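Long-range contacts in sulfur oxygenase/reductase (Halothiobacillus neapolitanus, PDB 6QPA), which probably acts as a sulfur oxygenase/reductase, an iron-dependent enzyme that oxidises and disproportionates elemental sulfur in a large 24-subunit assembly: residues G44-L49 with L307-L312; P127-M132 with A153-R158; T159-D164 with Y296-P301; P191-W196 with I257-P262. All coordinates share one frame; numbering follows the deposited sequence.

Contact 1: G44-L49 with L307-L312; sequences GFEQLL and LWRKHL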
loop_
_atom_site.group_PDB
_atom_site.type_symbol
_atom_site.label_atom_id
_atom_site.label_comp_id
_atom_site.label_asym_id
_atom_site.label_seq_id
_atom_site.Cartn_x
_atom_site.Cartn_y
_atom_site.Cartn_z
ATOM N N GLY A 44 -2.091 41.727 -45.657
ATOM C CA GLY A 44 -2.642 40.854 -44.641
ATOM C C GLY A 44 -1.946 39.510 -44.638
ATOM O O GLY A 44 -1.006 39.267 -45.399
ATOM N N PHE A 45 -2.402 38.650 -43.725
ATOM C CA PHE A 45 -1.753 37.359 -43.562
ATOM C C PHE A 45 -2.720 36.338 -42.970
ATOM O O PHE A 45 -3.769 36.684 -42.415
ATOM C CB PHE A 45 -0.475 37.476 -42.709
ATOM C CG PHE A 45 -0.718 37.728 -41.253
ATOM C CD1 PHE A 45 -0.942 36.669 -40.370
ATOM C CD2 PHE A 45 -0.703 39.024 -40.751
ATOM C CE1 PHE A 45 -1.173 36.898 -39.004
ATOM C CE2 PHE A 45 -0.919 39.269 -39.369
ATOM C CZ PHE A 45 -1.161 38.204 -38.504
ATOM N N GLU A 46 -2.348 35.064 -43.122
ATOM C CA GLU A 46 -3.060 33.925 -42.547
ATOM C C GLU A 46 -2.011 32.987 -41.985
ATOM O O GLU A 46 -1.122 32.563 -42.722
ATOM C CB GLU A 46 -3.896 33.173 -43.594
ATOM C CG GLU A 46 -4.849 34.021 -44.383
ATOM C CD GLU A 46 -6.149 34.252 -43.648
ATOM O OE1 GLU A 46 -6.333 33.630 -42.593
ATOM O OE2 GLU A 46 -6.979 35.055 -44.119
ATOM N N GLN A 47 -2.074 32.700 -40.692
ATOM C CA GLN A 47 -1.202 31.702 -40.086
ATOM C C GLN A 47 -2.004 30.412 -39.924
ATOM O O GLN A 47 -2.956 30.348 -39.132
ATOM C CB GLN A 47 -0.624 32.186 -38.755
ATOM C CG GLN A 47 0.496 31.272 -38.224
ATOM C CD GLN A 47 1.000 31.666 -36.843
ATOM O OE1 GLN A 47 0.214 31.872 -35.917
ATOM N NE2 GLN A 47 2.320 31.759 -36.697
ATOM N N LEU A 48 -1.647 29.394 -40.702
ATOM C CA LEU A 48 -2.401 28.151 -40.749
ATOM C C LEU A 48 -1.557 27.028 -40.162
ATOM O O LEU A 48 -0.425 26.804 -40.601
ATOM C CB LEU A 48 -2.793 27.824 -42.185
ATOM C CG LEU A 48 -3.572 28.871 -42.976
ATOM C CD1 LEU A 48 -3.803 28.379 -44.408
ATOM C CD2 LEU A 48 -4.914 29.138 -42.308
ATOM N N LEU A 49 -2.103 26.327 -39.174
ATOM C CA LEU A 49 -1.450 25.175 -38.570
ATOM C C LEU A 49 -2.200 23.912 -38.976
ATOM O O LEU A 49 -3.422 23.838 -38.823
ATOM C CB LEU A 49 -1.397 25.309 -37.039
ATOM C CG LEU A 49 -0.610 24.191 -36.351
ATOM C CD1 LEU A 49 0.850 24.236 -36.809
ATOM C CD2 LEU A 49 -0.701 24.303 -34.824
ATOM N N LEU A 307 -7.815 41.937 -43.579
ATOM C CA LEU A 307 -8.307 43.054 -44.383
ATOM C C LEU A 307 -8.032 42.886 -45.875
ATOM O O LEU A 307 -8.722 43.497 -46.695
ATOM C CB LEU A 307 -7.758 44.381 -43.872
ATOM C CG LEU A 307 -8.688 44.823 -42.728
ATOM C CD1 LEU A 307 -8.102 44.544 -41.327
ATOM C CD2 LEU A 307 -9.203 46.255 -42.899
ATOM N N TRP A 308 -7.058 42.065 -46.248
ATOM C CA TRP A 308 -6.843 41.785 -47.661
ATOM C C TRP A 308 -8.083 41.189 -48.326
ATOM O O TRP A 308 -8.288 41.364 -49.530
ATOM C CB TRP A 308 -5.663 40.841 -47.797
ATOM C CG TRP A 308 -5.906 39.494 -47.193
ATOM C CD1 TRP A 308 -5.732 39.129 -45.892
ATOM C CD2 TRP A 308 -6.370 38.326 -47.883
ATOM N NE1 TRP A 308 -6.052 37.797 -45.731
ATOM C CE2 TRP A 308 -6.434 37.285 -46.944
ATOM C CE3 TRP A 308 -6.710 38.060 -49.212
ATOM C CZ2 TRP A 308 -6.848 36.002 -47.286
ATOM C CZ3 TRP A 308 -7.116 36.790 -49.550
ATOM C CH2 TRP A 308 -7.174 35.773 -48.597
ATOM N N ARG A 309 -8.910 40.460 -47.571
ATOM C CA ARG A 309 -10.104 39.875 -48.168
ATOM C C ARG A 309 -11.068 40.936 -48.657
ATOM O O ARG A 309 -11.795 40.704 -49.627
ATOM C CB ARG A 309 -10.833 38.993 -47.173
ATOM C CG ARG A 309 -10.023 37.888 -46.596
ATOM C CD ARG A 309 -10.819 37.235 -45.453
ATOM N NE ARG A 309 -10.227 35.944 -45.246
ATOM C CZ ARG A 309 -10.848 34.781 -45.330
ATOM N NH1 ARG A 309 -12.166 34.684 -45.556
ATOM N NH2 ARG A 309 -10.110 33.699 -45.159
ATOM N N LYS A 310 -11.078 42.104 -48.005
ATOM C CA LYS A 310 -12.061 43.136 -48.303
ATOM C C LYS A 310 -11.929 43.659 -49.725
ATOM O O LYS A 310 -12.915 44.154 -50.281
ATOM C CB LYS A 310 -11.946 44.296 -47.304
ATOM C CG LYS A 310 -12.419 43.974 -45.884
ATOM C CD LYS A 310 -12.906 45.221 -45.104
ATOM C CE LYS A 310 -13.339 44.861 -43.655
ATOM N NZ LYS A 310 -14.180 45.898 -42.950
ATOM N N HIS A 311 -10.755 43.551 -50.338
ATOM C CA HIS A 311 -10.567 43.961 -51.726
ATOM C C HIS A 311 -10.077 42.761 -52.539
ATOM O O HIS A 311 -8.899 42.649 -52.881
ATOM C CB HIS A 311 -9.621 45.169 -51.843
ATOM C CG HIS A 311 -8.513 45.186 -50.837
ATOM N ND1 HIS A 311 -7.337 44.485 -51.013
ATOM C CD2 HIS A 311 -8.388 45.844 -49.659
ATOM C CE1 HIS A 311 -6.543 44.699 -49.978
ATOM N NE2 HIS A 311 -7.156 45.521 -49.143
ATOM N N LEU A 312 -11.007 41.865 -52.847
ATOM C CA LEU A 312 -10.833 40.800 -53.819
ATOM C C LEU A 312 -11.798 41.040 -54.983
ATOM O O LEU A 312 -12.398 42.112 -55.103
ATOM C CB LEU A 312 -11.061 39.430 -53.172
ATOM C CG LEU A 312 -9.933 38.885 -52.306
ATOM C CD1 LEU A 312 -10.376 37.643 -51.583
ATOM C CD2 LEU A 312 -8.721 38.596 -53.175
#

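Contact 2: P127-M132 with A153-R158; sequences PQIMSM and ALSSQR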
loop_
_atom_site.group_PDB
_atom_site.type_symbol
_atom_site.label_atom_id
_atom_site.label_comp_id
_atom_site.label_asym_id
_atom_site.label_seq_id
_atom_site.Cartn_x
_atom_site.Cartn_y
_atom_site.Cartn_z
ATOM N N PRO A 127 -15.568 35.428 -48.003
ATOM C CA PRO A 127 -16.153 36.506 -47.196
ATOM C C PRO A 127 -15.128 37.144 -46.264
ATOM O O PRO A 127 -14.085 36.566 -45.947
ATOM C CB PRO A 127 -17.234 35.795 -46.372
ATOM C CG PRO A 127 -16.828 34.351 -46.331
ATOM C CD PRO A 127 -15.810 34.090 -47.439
ATOM N N GLN A 128 -15.470 38.349 -45.797
ATOM C CA GLN A 128 -14.716 39.004 -44.725
ATOM C C GLN A 128 -14.816 38.206 -43.428
ATOM O O GLN A 128 -15.849 37.606 -43.115
ATOM C CB GLN A 128 -15.232 40.435 -44.497
ATOM C CG GLN A 128 -15.042 41.365 -45.700
ATOM C CD GLN A 128 -15.611 42.774 -45.480
ATOM O OE1 GLN A 128 -16.133 43.091 -44.411
ATOM N NE2 GLN A 128 -15.567 43.596 -46.527
ATOM N N ILE A 129 -13.740 38.211 -42.648
ATOM C CA ILE A 129 -13.827 37.497 -41.379
ATOM C C ILE A 129 -14.494 38.392 -40.338
ATOM O O ILE A 129 -14.497 39.622 -40.439
ATOM C CB ILE A 129 -12.458 36.978 -40.898
ATOM C CG1 ILE A 129 -11.487 38.113 -40.633
ATOM C CG2 ILE A 129 -11.872 35.990 -41.928
ATOM C CD1 ILE A 129 -10.190 37.604 -40.009
ATOM N N MET A 130 -15.134 37.769 -39.357
ATOM C CA MET A 130 -15.875 38.510 -38.342
ATOM C C MET A 130 -16.012 37.625 -37.119
ATOM O O MET A 130 -15.521 36.495 -37.082
ATOM C CB MET A 130 -17.252 38.948 -38.846
ATOM C CG MET A 130 -18.130 37.759 -39.259
ATOM S SD MET A 130 -19.765 38.229 -39.893
ATOM C CE MET A 130 -19.365 38.717 -41.562
ATOM N N SER A 131 -16.688 38.147 -36.114
ATOM C CA SER A 131 -16.993 37.344 -34.948
ATOM C C SER A 131 -18.504 37.308 -34.746
ATOM O O SER A 131 -19.257 38.025 -35.417
ATOM C CB SER A 131 -16.264 37.881 -33.717
ATOM O OG SER A 131 -16.930 39.031 -33.248
ATOM N N MET A 132 -18.929 36.440 -33.819
ATOM C CA MET A 132 -20.351 36.266 -33.508
ATOM C C MET A 132 -21.026 37.588 -33.145
ATOM O O MET A 132 -22.149 37.864 -33.583
ATOM C CB MET A 132 -20.526 35.271 -32.353
ATOM C CG MET A 132 -20.221 33.812 -32.657
ATOM S SD MET A 132 -21.453 33.022 -33.726
ATOM C CE MET A 132 -21.161 31.278 -33.398
ATOM N N ALA A 153 -17.686 33.761 -41.613
ATOM C CA ALA A 153 -16.300 33.281 -41.483
ATOM C C ALA A 153 -15.760 33.790 -40.149
ATOM O O ALA A 153 -15.356 34.949 -40.039
ATOM C CB ALA A 153 -15.427 33.750 -42.655
ATOM N N LEU A 154 -15.777 32.933 -39.127
ATOM C CA LEU A 154 -15.418 33.354 -37.776
ATOM C C LEU A 154 -13.905 33.482 -37.654
ATOM O O LEU A 154 -13.170 32.529 -37.941
ATOM C CB LEU A 154 -15.962 32.376 -36.733
ATOM C CG LEU A 154 -17.493 32.363 -36.637
ATOM C CD1 LEU A 154 -17.946 31.301 -35.651
ATOM C CD2 LEU A 154 -18.041 33.712 -36.233
ATOM N N SER A 155 -13.452 34.663 -37.231
ATOM C CA SER A 155 -12.027 34.961 -37.067
ATOM C C SER A 155 -11.371 33.948 -36.140
ATOM O O SER A 155 -11.823 33.755 -35.009
ATOM C CB SER A 155 -11.860 36.377 -36.513
ATOM O OG SER A 155 -10.489 36.726 -36.416
ATOM N N SER A 156 -10.325 33.283 -36.639
ATOM C CA SER A 156 -9.571 32.280 -35.885
ATOM C C SER A 156 -10.457 31.191 -35.275
ATOM O O SER A 156 -10.104 30.630 -34.239
ATOM C CB SER A 156 -8.743 32.947 -34.774
ATOM O OG SER A 156 -7.746 33.789 -35.310
ATOM N N GLN A 157 -11.601 30.883 -35.894
ATOM C CA GLN A 157 -12.557 29.908 -35.349
ATOM C C GLN A 157 -13.277 29.170 -36.482
ATOM O O GLN A 157 -14.507 29.116 -36.533
ATOM C CB GLN A 157 -13.597 30.570 -34.441
ATOM C CG GLN A 157 -13.133 30.996 -33.056
ATOM C CD GLN A 157 -14.209 31.794 -32.279
ATOM O OE1 GLN A 157 -15.408 31.748 -32.600
ATOM N NE2 GLN A 157 -13.771 32.520 -31.246
ATOM N N ARG A 158 -12.522 28.601 -37.415
ATOM C CA ARG A 158 -13.115 27.801 -38.483
ATOM C C ARG A 158 -12.013 26.922 -39.051
ATOM O O ARG A 158 -10.882 26.921 -38.563
ATOM C CB ARG A 158 -13.785 28.680 -39.550
ATOM C CG ARG A 158 -12.819 29.499 -40.415
ATOM C CD ARG A 158 -13.483 30.683 -41.088
ATOM N NE ARG A 158 -12.530 31.353 -41.981
ATOM C CZ ARG A 158 -11.568 32.176 -41.562
ATOM N NH1 ARG A 158 -11.450 32.474 -40.261
ATOM N NH2 ARG A 158 -10.729 32.712 -42.444
HETATM O O HOH W 1 -14.275 35.013 -34.195
HETATM O O HOH W 2 -16.964 34.716 -32.467
#

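Contact 3: T159-D164 with Y296-P301; sequences TVVIGD and YMFFSP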
loop_
_atom_site.group_PDB
_atom_site.type_symbol
_atom_site.label_atom_id
_atom_site.label_comp_id
_atom_site.label_asym_id
_atom_site.label_seq_id
_atom_site.Cartn_x
_atom_site.Cartn_y
_atom_site.Cartn_z
ATOM N N THR A 159 -12.351 26.161 -40.081
ATOM C CA THR A 159 -11.429 25.209 -40.673
ATOM C C THR A 159 -11.038 25.696 -42.062
ATOM O O THR A 159 -11.889 26.163 -42.831
ATOM C CB THR A 159 -12.063 23.817 -40.737
ATOM O OG1 THR A 159 -12.254 23.340 -39.409
ATOM C CG2 THR A 159 -11.157 22.825 -41.523
ATOM N N VAL A 160 -9.748 25.643 -42.363
ATOM C CA VAL A 160 -9.262 25.928 -43.707
ATOM C C VAL A 160 -8.696 24.641 -44.276
ATOM O O VAL A 160 -7.888 23.956 -43.632
ATOM C CB VAL A 160 -8.235 27.074 -43.733
ATOM C CG1 VAL A 160 -7.652 27.246 -45.153
ATOM C CG2 VAL A 160 -8.901 28.379 -43.281
ATOM N N VAL A 161 -9.140 24.303 -45.473
ATOM C CA VAL A 161 -8.687 23.120 -46.179
ATOM C C VAL A 161 -7.968 23.574 -47.442
ATOM O O VAL A 161 -8.417 24.516 -48.104
ATOM C CB VAL A 161 -9.909 22.233 -46.483
ATOM C CG1 VAL A 161 -9.679 21.419 -47.667
ATOM C CG2 VAL A 161 -10.238 21.371 -45.255
ATOM N N ILE A 162 -6.840 22.941 -47.761
ATOM C CA ILE A 162 -6.090 23.266 -48.977
ATOM C C ILE A 162 -5.932 21.999 -49.810
ATOM O O ILE A 162 -5.336 21.015 -49.346
ATOM C CB ILE A 162 -4.715 23.874 -48.671
ATOM C CG1 ILE A 162 -4.867 25.133 -47.803
ATOM C CG2 ILE A 162 -3.995 24.210 -49.996
ATOM C CD1 ILE A 162 -3.527 25.777 -47.424
ATOM N N GLY A 163 -6.468 22.023 -51.027
ATOM C CA GLY A 163 -6.355 20.911 -51.949
ATOM C C GLY A 163 -5.231 21.126 -52.947
ATOM O O GLY A 163 -5.246 22.087 -53.714
ATOM N N ASP A 164 -4.247 20.222 -52.921
ATOM C CA ASP A 164 -3.075 20.304 -53.778
ATOM C C ASP A 164 -3.354 19.594 -55.108
ATOM O O ASP A 164 -3.650 18.395 -55.135
ATOM C CB ASP A 164 -1.872 19.686 -53.064
ATOM C CG ASP A 164 -0.551 20.083 -53.700
ATOM O OD1 ASP A 164 -0.571 20.534 -54.856
ATOM O OD2 ASP A 164 0.506 19.976 -53.048
ATOM N N TYR A 296 -5.934 16.848 -49.841
ATOM C CA TYR A 296 -6.505 17.899 -49.011
ATOM C C TYR A 296 -5.898 17.845 -47.614
ATOM O O TYR A 296 -6.056 16.842 -46.910
ATOM C CB TYR A 296 -8.023 17.748 -48.953
ATOM C CG TYR A 296 -8.695 18.325 -50.190
ATOM C CD1 TYR A 296 -8.977 19.673 -50.264
ATOM C CD2 TYR A 296 -9.008 17.535 -51.281
ATOM C CE1 TYR A 296 -9.574 20.235 -51.353
ATOM C CE2 TYR A 296 -9.610 18.095 -52.408
ATOM C CZ TYR A 296 -9.883 19.455 -52.431
ATOM O OH TYR A 296 -10.471 20.077 -53.515
ATOM N N MET A 297 -5.208 18.919 -47.218
ATOM C CA MET A 297 -4.731 19.095 -45.849
ATOM C C MET A 297 -5.687 19.999 -45.072
ATOM O O MET A 297 -6.179 20.997 -45.601
ATOM C CB MET A 297 -3.318 19.693 -45.830
ATOM C CG MET A 297 -2.273 18.826 -46.525
ATOM S SD MET A 297 -0.738 19.720 -46.837
ATOM C CE MET A 297 -0.172 19.986 -45.148
ATOM N N PHE A 298 -5.945 19.642 -43.813
ATOM C CA PHE A 298 -6.798 20.422 -42.923
ATOM C C PHE A 298 -5.938 21.332 -42.046
ATOM O O PHE A 298 -4.921 20.896 -41.511
ATOM C CB PHE A 298 -7.640 19.512 -42.015
ATOM C CG PHE A 298 -8.841 18.894 -42.686
ATOM C CD1 PHE A 298 -8.779 18.462 -44.012
ATOM C CD2 PHE A 298 -10.039 18.728 -41.976
ATOM C CE1 PHE A 298 -9.887 17.870 -44.623
ATOM C CE2 PHE A 298 -11.153 18.147 -42.576
ATOM C CZ PHE A 298 -11.075 17.706 -43.905
ATOM N N PHE A 299 -6.373 22.585 -41.886
ATOM C CA PHE A 299 -5.680 23.581 -41.080
ATOM C C PHE A 299 -6.632 24.338 -40.159
ATOM O O PHE A 299 -7.810 24.551 -40.473
ATOM C CB PHE A 299 -5.010 24.647 -41.928
ATOM C CG PHE A 299 -3.926 24.148 -42.818
ATOM C CD1 PHE A 299 -4.229 23.643 -44.074
ATOM C CD2 PHE A 299 -2.600 24.233 -42.428
ATOM C CE1 PHE A 299 -3.235 23.220 -44.926
ATOM C CE2 PHE A 299 -1.587 23.811 -43.276
ATOM C CZ PHE A 299 -1.912 23.295 -44.533
ATOM N N SER A 300 -6.072 24.833 -39.058
ATOM C CA SER A 300 -6.742 25.813 -38.240
ATOM C C SER A 300 -6.062 27.159 -38.421
ATOM O O SER A 300 -4.830 27.230 -38.358
ATOM C CB SER A 300 -6.705 25.411 -36.771
ATOM O OG SER A 300 -7.259 26.463 -36.021
ATOM N N PRO A 301 -6.796 28.224 -38.709
ATOM C CA PRO A 301 -6.162 29.547 -38.763
ATOM C C PRO A 301 -5.857 30.045 -37.353
ATOM O O PRO A 301 -6.768 30.318 -36.570
ATOM C CB PRO A 301 -7.216 30.414 -39.469
ATOM C CG PRO A 301 -8.518 29.756 -39.146
ATOM C CD PRO A 301 -8.228 28.273 -39.052
HETATM O O HOH W 3 -9.212 22.750 -38.097
#

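Contact 4: P191-W196 with I257-P262; sequences PGMVGW and IEWESP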
loop_
_atom_site.group_PDB
_atom_site.type_symbol
_atom_site.label_atom_id
_atom_site.label_comp_id
_atom_site.label_asym_id
_atom_site.label_seq_id
_atom_site.Cartn_x
_atom_site.Cartn_y
_atom_site.Cartn_z
ATOM N N PRO A 191 -23.764 22.215 -46.807
ATOM C CA PRO A 191 -23.843 22.943 -45.531
ATOM C C PRO A 191 -22.463 23.284 -45.002
ATOM O O PRO A 191 -21.517 22.504 -45.136
ATOM C CB PRO A 191 -24.592 21.979 -44.591
ATOM C CG PRO A 191 -24.705 20.676 -45.326
ATOM C CD PRO A 191 -24.498 20.931 -46.781
ATOM N N GLY A 192 -22.356 24.470 -44.411
ATOM C CA GLY A 192 -21.137 24.860 -43.728
ATOM C C GLY A 192 -20.021 25.341 -44.620
ATOM O O GLY A 192 -18.902 25.534 -44.129
ATOM N N MET A 193 -20.287 25.529 -45.914
ATOM C CA MET A 193 -19.285 26.014 -46.865
ATOM C C MET A 193 -19.140 27.522 -46.725
ATOM O O MET A 193 -20.024 28.273 -47.134
ATOM C CB MET A 193 -19.727 25.651 -48.277
ATOM C CG MET A 193 -18.643 25.157 -49.176
ATOM S SD MET A 193 -17.761 26.546 -49.843
ATOM C CE MET A 193 -17.128 25.781 -51.355
ATOM N N VAL A 194 -18.001 27.971 -46.215
ATOM C CA VAL A 194 -17.830 29.382 -45.899
ATOM C C VAL A 194 -17.293 30.170 -47.089
ATOM O O VAL A 194 -17.763 31.276 -47.374
ATOM C CB VAL A 194 -16.908 29.518 -44.674
ATOM C CG1 VAL A 194 -16.526 30.976 -44.486
ATOM C CG2 VAL A 194 -17.615 28.962 -43.431
ATOM N N GLY A 195 -16.332 29.618 -47.818
ATOM C CA GLY A 195 -15.766 30.358 -48.935
ATOM C C GLY A 195 -14.673 29.567 -49.614
ATOM O O GLY A 195 -14.318 28.467 -49.195
ATOM N N TRP A 196 -14.139 30.141 -50.692
ATOM C CA TRP A 196 -13.121 29.416 -51.432
ATOM C C TRP A 196 -12.268 30.372 -52.251
ATOM O O TRP A 196 -12.646 31.512 -52.528
ATOM C CB TRP A 196 -13.744 28.344 -52.338
ATOM C CG TRP A 196 -14.727 28.883 -53.339
ATOM C CD1 TRP A 196 -16.090 28.944 -53.213
ATOM C CD2 TRP A 196 -14.416 29.439 -54.627
ATOM N NE1 TRP A 196 -16.649 29.496 -54.354
ATOM C CE2 TRP A 196 -15.641 29.802 -55.235
ATOM C CE3 TRP A 196 -13.221 29.640 -55.332
ATOM C CZ2 TRP A 196 -15.703 30.371 -56.512
ATOM C CZ3 TRP A 196 -13.283 30.218 -56.607
ATOM C CH2 TRP A 196 -14.517 30.573 -57.184
ATOM N N ILE A 257 -10.357 26.189 -49.318
ATOM C CA ILE A 257 -11.779 26.134 -48.974
ATOM C C ILE A 257 -11.946 26.290 -47.471
ATOM O O ILE A 257 -11.334 25.553 -46.688
ATOM C CB ILE A 257 -12.447 24.828 -49.437
ATOM C CG1 ILE A 257 -12.010 24.468 -50.865
ATOM C CG2 ILE A 257 -13.962 24.985 -49.356
ATOM C CD1 ILE A 257 -12.499 23.124 -51.321
ATOM N N GLU A 258 -12.826 27.199 -47.074
ATOM C CA GLU A 258 -13.112 27.438 -45.673
ATOM C C GLU A 258 -14.447 26.808 -45.317
ATOM O O GLU A 258 -15.395 26.823 -46.115
ATOM C CB GLU A 258 -13.111 28.936 -45.359
ATOM C CG GLU A 258 -11.832 29.569 -45.836
ATOM C CD GLU A 258 -11.545 30.953 -45.283
ATOM O OE1 GLU A 258 -10.396 31.386 -45.469
ATOM O OE2 GLU A 258 -12.426 31.605 -44.680
ATOM N N TRP A 259 -14.486 26.214 -44.128
ATOM C CA TRP A 259 -15.628 25.458 -43.647
ATOM C C TRP A 259 -15.884 25.818 -42.194
ATOM O O TRP A 259 -14.969 26.215 -41.463
ATOM C CB TRP A 259 -15.388 23.946 -43.753
ATOM C CG TRP A 259 -15.161 23.436 -45.138
ATOM C CD1 TRP A 259 -13.962 23.288 -45.771
ATOM C CD2 TRP A 259 -16.158 22.981 -46.061
ATOM N NE1 TRP A 259 -14.146 22.770 -47.028
ATOM C CE2 TRP A 259 -15.487 22.572 -47.235
ATOM C CE3 TRP A 259 -17.552 22.898 -46.019
ATOM C CZ2 TRP A 259 -16.168 22.076 -48.366
ATOM C CZ3 TRP A 259 -18.232 22.389 -47.148
ATOM C CH2 TRP A 259 -17.532 21.980 -48.296
ATOM N N GLU A 260 -17.126 25.602 -41.761
ATOM C CA GLU A 260 -17.495 25.908 -40.381
ATOM C C GLU A 260 -16.642 25.141 -39.376
ATOM O O GLU A 260 -16.290 25.681 -38.319
ATOM C CB GLU A 260 -18.971 25.605 -40.145
ATOM C CG GLU A 260 -19.391 25.789 -38.679
ATOM C CD GLU A 260 -20.893 25.727 -38.469
ATOM O OE1 GLU A 260 -21.319 25.029 -37.535
ATOM O OE2 GLU A 260 -21.649 26.402 -39.210
ATOM N N SER A 261 -16.320 23.883 -39.676
ATOM C CA SER A 261 -15.690 22.982 -38.716
ATOM C C SER A 261 -15.014 21.859 -39.495
ATOM O O SER A 261 -15.267 21.692 -40.690
ATOM C CB SER A 261 -16.728 22.406 -37.741
ATOM O OG SER A 261 -17.515 21.414 -38.403
ATOM N N PRO A 262 -14.153 21.067 -38.849
ATOM C CA PRO A 262 -13.567 19.922 -39.575
ATOM C C PRO A 262 -14.613 18.925 -40.063
ATOM O O PRO A 262 -14.466 18.374 -41.159
ATOM C CB PRO A 262 -12.598 19.308 -38.551
ATOM C CG PRO A 262 -12.236 20.484 -37.638
ATOM C CD PRO A 262 -13.537 21.255 -37.520
#

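Contact 1: G44-L49 with L307-L312
Trp308 packs its indole against Gly44 and Glu46, where the turn of chain following strand 290-305 folds back over the start of strand 42-53. With chi1 at 65°, its CG sits between the backbone N and the carbonyl carbon, and the pyrrole side of the ring is brought close to the strand: CD1 lies 3.8 Å from Gly44 CA. Since Gly44 has no side chain, the ring can come this near to the backbone. Farther along the indole, OE2 of Glu46 lies at the ring edge, in the indole plane, while the carboxylate itself stands 83° to the ring. This oxygen accepts a weak, bent hydrogen bond from Trp308 NE1 (Glu46 OE2 to NE1 3.3 Å, 133°). Arg309 comes next. Its CG covers one face of the Trp308 ring, 3.6 Å above the plane, and its extended chain brings NE to 3.6 Å from Glu46 OE2, forming a long salt bridge in the guanidinium plane. NH2, beside the same Glu46 oxygen, makes the main salt bridge, to Glu258, and NH1 donates to Pro127 O. Glu46 OE1 meanwhile lies close to the carboxylate of Glu304. The oxygen that faces the 307-312 turn thus has the arginine and a weak indole N-H beside it, and the arginine's charge probably offsets the crowding of the Glu46 and Glu304 carboxylates in a buried place.

Contact 2: P127-M132 with A153-R158
Ile129 and Met130 run alongside Ala153 and Leu154 in a short, weakly bonded parallel pairing, mainly Met130 with Leu154, apart from the large antiparallel sheet. Met130 carries it through both its backbone N, which donates to Ala153 O (2.9 Å), and its backbone O, which receives Ser155 N (2.8 Å, 163°). Helix 135-144 links the two strands, making a small beta-alpha-beta unit, and a type II turn from Leu154 to Gln157 then leads the chain toward strand 159-167. The CE methyl of Met132 reaches Leu154 CD1 at 3.9 Å. Ile129 CG2, anti to the carbonyl carbon, is thereby set over one face of the Arg158 guanidinium, 3.5 Å from NH2, the two side chains crossing at about a right angle. Arg158 NH1 binds back to Leu154 O at 2.9 Å, from the opposite face to Gln157 N, while NE and NH2 form salt bridges with Glu258 and Glu304. With an alanine here, Glu304 and one oxygen of Glu258 are likely to lose a counter-charge, though Arg309 stays with Glu258, and Leu154 O its NH1 donor.

Contact 3: T159-D164 with Y296-P301
Phe299, Tyr296 and Val161 carry much of this antiparallel pairing between strands 159-167 and 290-305, in a large curled sheet consistent with the dimeric alpha/beta-barrel family. Phe299 shares one sheet face with Val160 and Ile162, and the CD1 methyl of Ile162 comes to 3.6 Å from its CE1. Phe299 N bonds to Val160 O (2.7 Å), and Phe299 O takes the N-H of Val160. On the other face, Val161 splits its methyls between two rings: CG2 lies over the Phe298 face, 3.6 Å from the centroid, whereas CG1, anti to the backbone N (chi1 153°), presses on the edge of Tyr296 at CD1 (3.2 Å). The Tyr296 ring is laid over Gly163, whose CA makes a CH-pi contact 3.6 Å from the ring centroid. Replacing Tyr296 by a serine would probably uncover Gly163 CA and open a gap beside Val161 CG1. Helix 262-269 packs against Tyr296, Phe298 and Val161. Four backbone bonds satisfy the paired peptides, leaving the side chains to apolar and CH-pi packing.

Contact 4: P191-W196 with I257-P262
Met193 and Trp259 pack against each other on one face of an antiparallel pairing that contains a classic beta bulge: Val194 and Gly195 together stand opposite Glu258. The methionine chain, bent at chi2 (-82°), crosses the indole obliquely and lays CG over the six-membered ring, 3.8 Å from its centroid. SD continues above the same ring at 4.9 Å, a Met-aromatic contact at a distance, and CE goes on to touch Ile257 CG2 at 3.8 Å. At its rim the indole meets Pro191 O in the ring plane. Helix 172-189 covers this face, with Met186 lying on both Met193 and Trp259. Beyond the Met193-Trp259 pair the strand end is held by Glu260 N, which donates to Gly192 O in the carbonyl plane. Gly192 takes a positive phi (80°), a conformation that suits a residue without a side chain. Val194 leans the other way, its CB 3.9 Å from Glu258 CB as the two side chains cross. The carboxylate of Glu258 is engaged outside the pairing, chiefly in salt bridges to Arg309 and Arg158. The carboxylate of Glu260 reaches Thr133 and Ser131 of a neighbouring subunit, so this end of the sheet also meets the subunit interface. In the bulge itself, Glu258 O receives Val194 N at 2.8 Å, from above the carbonyl plane, and Gly195 N more weakly at 3.4 Å.

Contacts 1 and 3 are the central, buried ones; contacts 2 and 4 lie farther out, and both meet other subunits. Contacts 3 and 4 belong to the same curled antiparallel sheet and adjoin directly, since strands 159-167 and 251-259 are neighbours in it. Contact 3 is apolar on both faces and untouched by other subunits. Contact 1 joins that sheet through strand 42-53, paired with strand 290-305 of contact 3, but relies on charge and an indole instead of strand pairing. Contact 2 is a separate, parallel pair, mostly buried but with a few exposed residues. A buried charge cluster ties three of them together: Glu258 of contact 4 meets both Arg309 of contact 1 and Arg158 of contact 2.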